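Local atomic coordinates of glutathione s-transferase S2 (Nilaparvata lugens, PDB entry 5H5L), a protein that probably catalyses the transfer of glutathione to electrophilic substrates, as a sigma-class glutathione transferase also named prostaglandin D synthase. Residues B[92-97]-B[131-136]; B[96-101]-B[123-128]. All blocks are in the same frame, centred on the assembly; numbering follows the deposited sequence.

Contact 1: residues B[92-97]-B[131-136]; sequences IDTFND and NKFNDH. With GSH (glutathione), chain C.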
# COMPACT_ATOMS: atom_id res chain seq x y z
N ILE B 92 3.59 -7.39 -2.24
CA ILE B 92 3.91 -6.04 -2.69
C ILE B 92 3.77 -5.03 -1.56
O ILE B 92 4.53 -4.06 -1.49
CB ILE B 92 3.05 -5.67 -3.92
CG1 ILE B 92 3.49 -6.52 -5.12
CG2 ILE B 92 3.15 -4.21 -4.22
CD1 ILE B 92 4.98 -6.35 -5.49
N ASP B 93 2.78 -5.22 -0.67
CA ASP B 93 2.69 -4.32 0.46
C ASP B 93 3.92 -4.46 1.35
O ASP B 93 4.44 -3.47 1.87
CB ASP B 93 1.41 -4.58 1.26
CG ASP B 93 0.15 -3.86 0.67
OD1 ASP B 93 0.24 -3.17 -0.35
OD2 ASP B 93 -0.94 -3.99 1.27
N THR B 94 4.43 -5.68 1.50
CA THR B 94 5.65 -5.89 2.26
C THR B 94 6.84 -5.23 1.57
O THR B 94 7.65 -4.58 2.22
CB THR B 94 5.85 -7.39 2.47
OG1 THR B 94 4.79 -7.83 3.33
CG2 THR B 94 7.18 -7.69 3.12
N PHE B 95 6.95 -5.40 0.25
CA PHE B 95 7.98 -4.70 -0.51
C PHE B 95 7.87 -3.19 -0.31
O PHE B 95 8.88 -2.49 -0.19
CB PHE B 95 7.86 -5.05 -1.99
CG PHE B 95 8.84 -4.36 -2.86
CD1 PHE B 95 10.19 -4.58 -2.71
CD2 PHE B 95 8.41 -3.52 -3.87
CE1 PHE B 95 11.08 -3.95 -3.52
CE2 PHE B 95 9.32 -2.87 -4.71
CZ PHE B 95 10.64 -3.09 -4.54
N ASN B 96 6.64 -2.67 -0.25
CA ASN B 96 6.51 -1.23 -0.09
C ASN B 96 6.91 -0.80 1.32
O ASN B 96 7.48 0.28 1.48
CB ASN B 96 5.10 -0.77 -0.43
CG ASN B 96 4.84 -0.79 -1.96
OD1 ASN B 96 5.76 -0.71 -2.77
ND2 ASN B 96 3.59 -0.91 -2.33
N ASP B 97 6.69 -1.65 2.34
CA ASP B 97 7.22 -1.38 3.66
C ASP B 97 8.74 -1.31 3.61
O ASP B 97 9.36 -0.41 4.18
CB ASP B 97 6.82 -2.48 4.64
CG ASP B 97 5.40 -2.37 5.11
OD1 ASP B 97 4.78 -1.30 4.95
OD2 ASP B 97 4.90 -3.38 5.67
N ASN B 131 16.52 -11.73 2.13
CA ASN B 131 16.63 -13.17 2.37
C ASN B 131 15.24 -13.81 2.36
O ASN B 131 15.04 -14.88 1.78
CB ASN B 131 17.32 -13.47 3.70
CG ASN B 131 18.85 -13.35 3.64
OD1 ASN B 131 19.48 -13.71 2.66
ND2 ASN B 131 19.43 -12.87 4.71
N LYS B 132 14.25 -13.14 2.97
CA LYS B 132 12.90 -13.69 2.95
C LYS B 132 12.31 -13.68 1.54
O LYS B 132 11.67 -14.66 1.14
CB LYS B 132 12.02 -12.91 3.92
CG LYS B 132 12.24 -13.32 5.39
CD LYS B 132 11.95 -12.16 6.32
CE LYS B 132 12.16 -12.54 7.77
NZ LYS B 132 11.14 -13.53 8.26
N PHE B 133 12.47 -12.58 0.80
CA PHE B 133 12.00 -12.53 -0.59
C PHE B 133 12.66 -13.64 -1.40
O PHE B 133 12.01 -14.34 -2.19
CB PHE B 133 12.35 -11.19 -1.25
CG PHE B 133 11.65 -9.98 -0.66
CD1 PHE B 133 10.52 -10.08 0.14
CD2 PHE B 133 12.14 -8.72 -0.94
CE1 PHE B 133 9.91 -8.95 0.65
CE2 PHE B 133 11.55 -7.60 -0.41
CZ PHE B 133 10.43 -7.72 0.37
N ASN B 134 13.98 -13.77 -1.24
CA ASN B 134 14.74 -14.80 -1.94
C ASN B 134 14.18 -16.20 -1.64
O ASN B 134 13.89 -16.98 -2.55
CB ASN B 134 16.21 -14.67 -1.52
CG ASN B 134 17.17 -15.31 -2.51
OD1 ASN B 134 17.02 -15.25 -3.73
ND2 ASN B 134 18.19 -15.93 -1.97
N ASP B 135 13.99 -16.51 -0.36
CA ASP B 135 13.43 -17.80 0.05
C ASP B 135 12.00 -17.96 -0.45
O ASP B 135 11.60 -19.04 -0.90
CB ASP B 135 13.53 -17.88 1.59
CG ASP B 135 12.74 -19.04 2.23
OD1 ASP B 135 13.32 -20.13 2.39
OD2 ASP B 135 11.57 -18.84 2.65
N HIS B 136 11.23 -16.87 -0.45
CA HIS B 136 9.85 -16.96 -0.90
C HIS B 136 9.78 -17.25 -2.38
O HIS B 136 9.01 -18.11 -2.81
CB HIS B 136 9.13 -15.65 -0.56
CG HIS B 136 7.68 -15.66 -0.89
ND1 HIS B 136 6.73 -16.08 0.01
CD2 HIS B 136 7.01 -15.24 -1.99
CE1 HIS B 136 5.53 -15.94 -0.53
NE2 HIS B 136 5.67 -15.42 -1.74
N1 GSH C . 2.17 -2.17 6.13
CA1 GSH C . 1.92 -2.90 7.36
C1 GSH C . 0.43 -3.18 7.52
O11 GSH C . -0.01 -4.20 8.15
O12 GSH C . -0.36 -2.32 7.04
CB1 GSH C . 2.30 -1.97 8.55
CG1 GSH C . 2.32 -2.84 9.80
CD1 GSH C . 2.91 -2.03 10.98
OE1 GSH C . 3.39 -0.96 10.83
N2 GSH C . 2.80 -2.69 12.27
CA2 GSH C . 3.26 -2.10 13.50
C2 GSH C . 4.14 -3.09 14.26
O2 GSH C . 4.01 -4.26 14.13
CB2 GSH C . 2.04 -1.91 14.38
SG2 GSH C . 0.72 -0.91 13.65
N3 GSH C . 5.08 -2.52 15.20
CA3 GSH C . 5.91 -3.37 16.04
C3 GSH C . 7.30 -3.50 15.47
O31 GSH C . 8.14 -4.10 16.17
O32 GSH C . 7.58 -3.01 14.34
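The antiparallel pair of long helices in the all-helical C-terminal domain of this sigma-class glutathione transferase meets here through Phe133, whose ring reaches across to Thr94 and Phe95. The backbones stay well apart, 8.8 Å between Phe95 CA and Phe133 CA, and no hydrogen bond spans the gap; the join is made by carbon atoms. The phenyl ring bridges it because CG of Phe133 lies anti to its carbonyl carbon (chi1 -65°) and CB already faces helix 82-106. On one flank of the far end, Phe133 CE1 takes the methyl CG2 of Thr94 at 3.9 Å, lying in the ring plane at its edge. On the other, Phe133 CE2 comes 4.0 Å from Phe95 CD1, approaching the edge of the Phe95 ring near its plane. The two phenylalanine side chains cross at about a right angle, while CZ of Phe133 comes up to the backbone of Phe95, 4.0 Å from its CA. With CG2 of Thr94 passing alongside the ring edge, its OG1 sits beside the backbone N and bonds to Thr90 O one turn back, and also to Gln63 NE2 of the second subunit.

Asp97, one turn on from Asp93, faces the glutathione held by that second subunit. Its carboxylate receives the amino nitrogen N1 on both oxygens, 3.0 Å to OD1 and 3.0 Å to OD2, and OD2 also accepts from Gln63 NE2 of the second subunit.

Around the joint, helix 151-164 packs against Phe95, with Phe156 meeting its ring edge-to-face and Ile159 and Leu160 alongside. Met91 of helix 82-106 touches Phe133, and Tyr48 of the second subunit packs against Thr94.

Contact 2: residues B[96-101]-B[123-128]; sequences NDFRSS and NETVPF. With GSH (glutathione), chain C.
Apolar contacts are carried by Phe98, whose ring edge meets two methyl groups near its plane: Thr125 CG2 at 4.0 Å from Phe98 CD1, and Val126 CG2 at 3.9 Å from Phe98 CE1. The ring reaches them because CG lies anti to the backbone N (chi1 161°), which carries it toward helix 111-139. The Thr125 methyl also touches Ser101, 3.9 Å from CG2 to OG, so it touches both that serine and the phenyl ring. Phe130 and Met163 add further cover to Phe98.

These segments belong to the antiparallel helix pair of the transferase's C-terminal domain, their axes 10.4 Å apart at an angle of 162°. Helix 111-139 is irregular here: a pi-type turn at 123-125 runs into a kink at Pro127, whose nitrogen has no hydrogen to give to the preceding turn.

The polar link across the pair is a water, 2.8 Å from Ser101 OG and 2.5 Å from Thr125 OG1. Within helix 82-106, Asn96 OD1 receives weak bonds from NE and NH2 of Arg99, a glutathione-pocket residue whose NH2 also bonds to Tyr155 OH.

As for charge, replacing Asp97 with an alanine would probably leave N1 of the second subunit's glutathione without its carboxylate mate, and Gln63 NE2 of that subunit with one acceptor fewer.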
# COMPACT_ATOMS: atom_id res chain seq x y z
N ASN B 96 6.64 -2.67 -0.25
CA ASN B 96 6.51 -1.23 -0.09
C ASN B 96 6.91 -0.80 1.32
O ASN B 96 7.48 0.28 1.48
CB ASN B 96 5.10 -0.77 -0.43
CG ASN B 96 4.84 -0.79 -1.96
OD1 ASN B 96 5.76 -0.71 -2.77
ND2 ASN B 96 3.59 -0.91 -2.33
N ASP B 97 6.69 -1.65 2.34
CA ASP B 97 7.22 -1.38 3.66
C ASP B 97 8.74 -1.31 3.61
O ASP B 97 9.36 -0.41 4.18
CB ASP B 97 6.82 -2.48 4.64
CG ASP B 97 5.40 -2.37 5.11
OD1 ASP B 97 4.78 -1.30 4.95
OD2 ASP B 97 4.90 -3.38 5.67
N PHE B 98 9.37 -2.26 2.91
CA PHE B 98 10.82 -2.22 2.72
C PHE B 98 11.24 -0.91 2.09
O PHE B 98 12.14 -0.23 2.59
CB PHE B 98 11.30 -3.35 1.83
CG PHE B 98 12.67 -3.11 1.24
CD1 PHE B 98 13.80 -3.16 2.04
CD2 PHE B 98 12.83 -2.80 -0.09
CE1 PHE B 98 15.07 -2.93 1.51
CE2 PHE B 98 14.09 -2.58 -0.63
CZ PHE B 98 15.21 -2.64 0.19
N ARG B 99 10.59 -0.53 0.99
CA ARG B 99 11.15 0.60 0.28
C ARG B 99 10.90 1.91 1.00
O ARG B 99 11.57 2.91 0.69
CB ARG B 99 10.66 0.63 -1.16
CG ARG B 99 9.35 1.15 -1.43
CD ARG B 99 9.13 1.12 -2.97
NE ARG B 99 7.70 1.20 -3.29
CZ ARG B 99 6.97 2.30 -3.14
NH1 ARG B 99 7.56 3.40 -2.67
NH2 ARG B 99 5.67 2.30 -3.43
N SER B 100 10.05 1.91 2.02
CA SER B 100 9.95 3.06 2.90
C SER B 100 11.30 3.39 3.52
O SER B 100 11.62 4.57 3.71
CB SER B 100 8.94 2.81 3.99
OG SER B 100 9.09 3.76 5.00
N SER B 101 12.10 2.36 3.82
CA SER B 101 13.45 2.57 4.33
C SER B 101 14.31 3.29 3.31
O SER B 101 15.10 4.18 3.65
CB SER B 101 14.07 1.22 4.71
OG SER B 101 13.92 1.03 6.09
N ASN B 123 23.28 -3.25 5.68
CA ASN B 123 23.72 -4.41 6.45
C ASN B 123 22.65 -5.03 7.36
O ASN B 123 22.86 -6.14 7.84
CB ASN B 123 24.96 -4.06 7.27
CG ASN B 123 26.05 -3.36 6.42
OD1 ASN B 123 26.05 -3.43 5.19
ND2 ASN B 123 27.00 -2.72 7.10
N GLU B 124 21.51 -4.37 7.59
CA GLU B 124 20.42 -5.00 8.32
C GLU B 124 19.13 -5.09 7.53
O GLU B 124 18.58 -6.19 7.36
CB GLU B 124 20.23 -4.26 9.65
CG GLU B 124 21.28 -4.70 10.72
CD GLU B 124 22.18 -3.57 11.20
OE1 GLU B 124 21.69 -2.43 11.32
OE2 GLU B 124 23.38 -3.83 11.46
N THR B 125 18.66 -3.98 6.95
CA THR B 125 17.33 -3.97 6.34
C THR B 125 17.27 -4.80 5.06
O THR B 125 16.35 -5.61 4.89
CB THR B 125 16.92 -2.54 6.04
OG1 THR B 125 17.04 -1.78 7.24
CG2 THR B 125 15.46 -2.48 5.58
N VAL B 126 18.18 -4.56 4.12
CA VAL B 126 18.21 -5.36 2.90
C VAL B 126 18.34 -6.85 3.19
O VAL B 126 17.52 -7.63 2.68
CB VAL B 126 19.32 -4.83 1.96
CG1 VAL B 126 19.51 -5.77 0.80
CG2 VAL B 126 18.98 -3.44 1.49
N PRO B 127 19.31 -7.31 3.99
CA PRO B 127 19.31 -8.76 4.28
C PRO B 127 18.01 -9.26 4.90
O PRO B 127 17.52 -10.35 4.55
CB PRO B 127 20.50 -8.92 5.25
CG PRO B 127 21.36 -7.75 5.01
CD PRO B 127 20.45 -6.62 4.61
N PHE B 128 17.43 -8.51 5.84
CA PHE B 128 16.22 -8.98 6.49
C PHE B 128 15.14 -9.25 5.46
O PHE B 128 14.61 -10.37 5.36
CB PHE B 128 15.74 -7.96 7.53
CG PHE B 128 14.44 -8.35 8.19
CD1 PHE B 128 14.44 -9.14 9.31
CD2 PHE B 128 13.23 -7.96 7.64
CE1 PHE B 128 13.25 -9.51 9.91
CE2 PHE B 128 12.04 -8.32 8.23
CZ PHE B 128 12.05 -9.11 9.36
N1 GSH C . 2.17 -2.17 6.13
CA1 GSH C . 1.92 -2.90 7.36
C1 GSH C . 0.43 -3.18 7.52
O11 GSH C . -0.01 -4.20 8.15
O12 GSH C . -0.36 -2.32 7.04
CB1 GSH C . 2.30 -1.97 8.55
CG1 GSH C . 2.32 -2.84 9.80
CD1 GSH C . 2.91 -2.03 10.98
OE1 GSH C . 3.39 -0.96 10.83
N2 GSH C . 2.80 -2.69 12.27
CA2 GSH C . 3.26 -2.10 13.50
C2 GSH C . 4.14 -3.09 14.26
O2 GSH C . 4.01 -4.26 14.13
CB2 GSH C . 2.04 -1.91 14.38
SG2 GSH C . 0.72 -0.91 13.65
N3 GSH C . 5.08 -2.52 15.20
CA3 GSH C . 5.91 -3.37 16.04
C3 GSH C . 7.30 -3.50 15.47
O31 GSH C . 8.14 -4.10 16.17
O32 GSH C . 7.58 -3.01 14.34
O HOH W 1 16.52 0.63 7.08

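From the N terminus the chain first builds the thioredoxin-like domain, then enters helix 82-106, turns, and returns along helix 111-139. Contact 2 closes the shorter, mostly helical excursion between residues 101 and 123, around that turn. Contact 1 closes a longer one, from 97 to 131, so contact 2 is enclosed by it and nothing crosses. Their centres lie about 9 Å apart along the same helix pair, and the first segments overlap at Asn96 and Asp97. Together they hold the two helices side by side at successive levels, on a part of the domain that borders the second subunit: Asp97 serves the glutathione across the dimer, while Arg99 touches another glutathione.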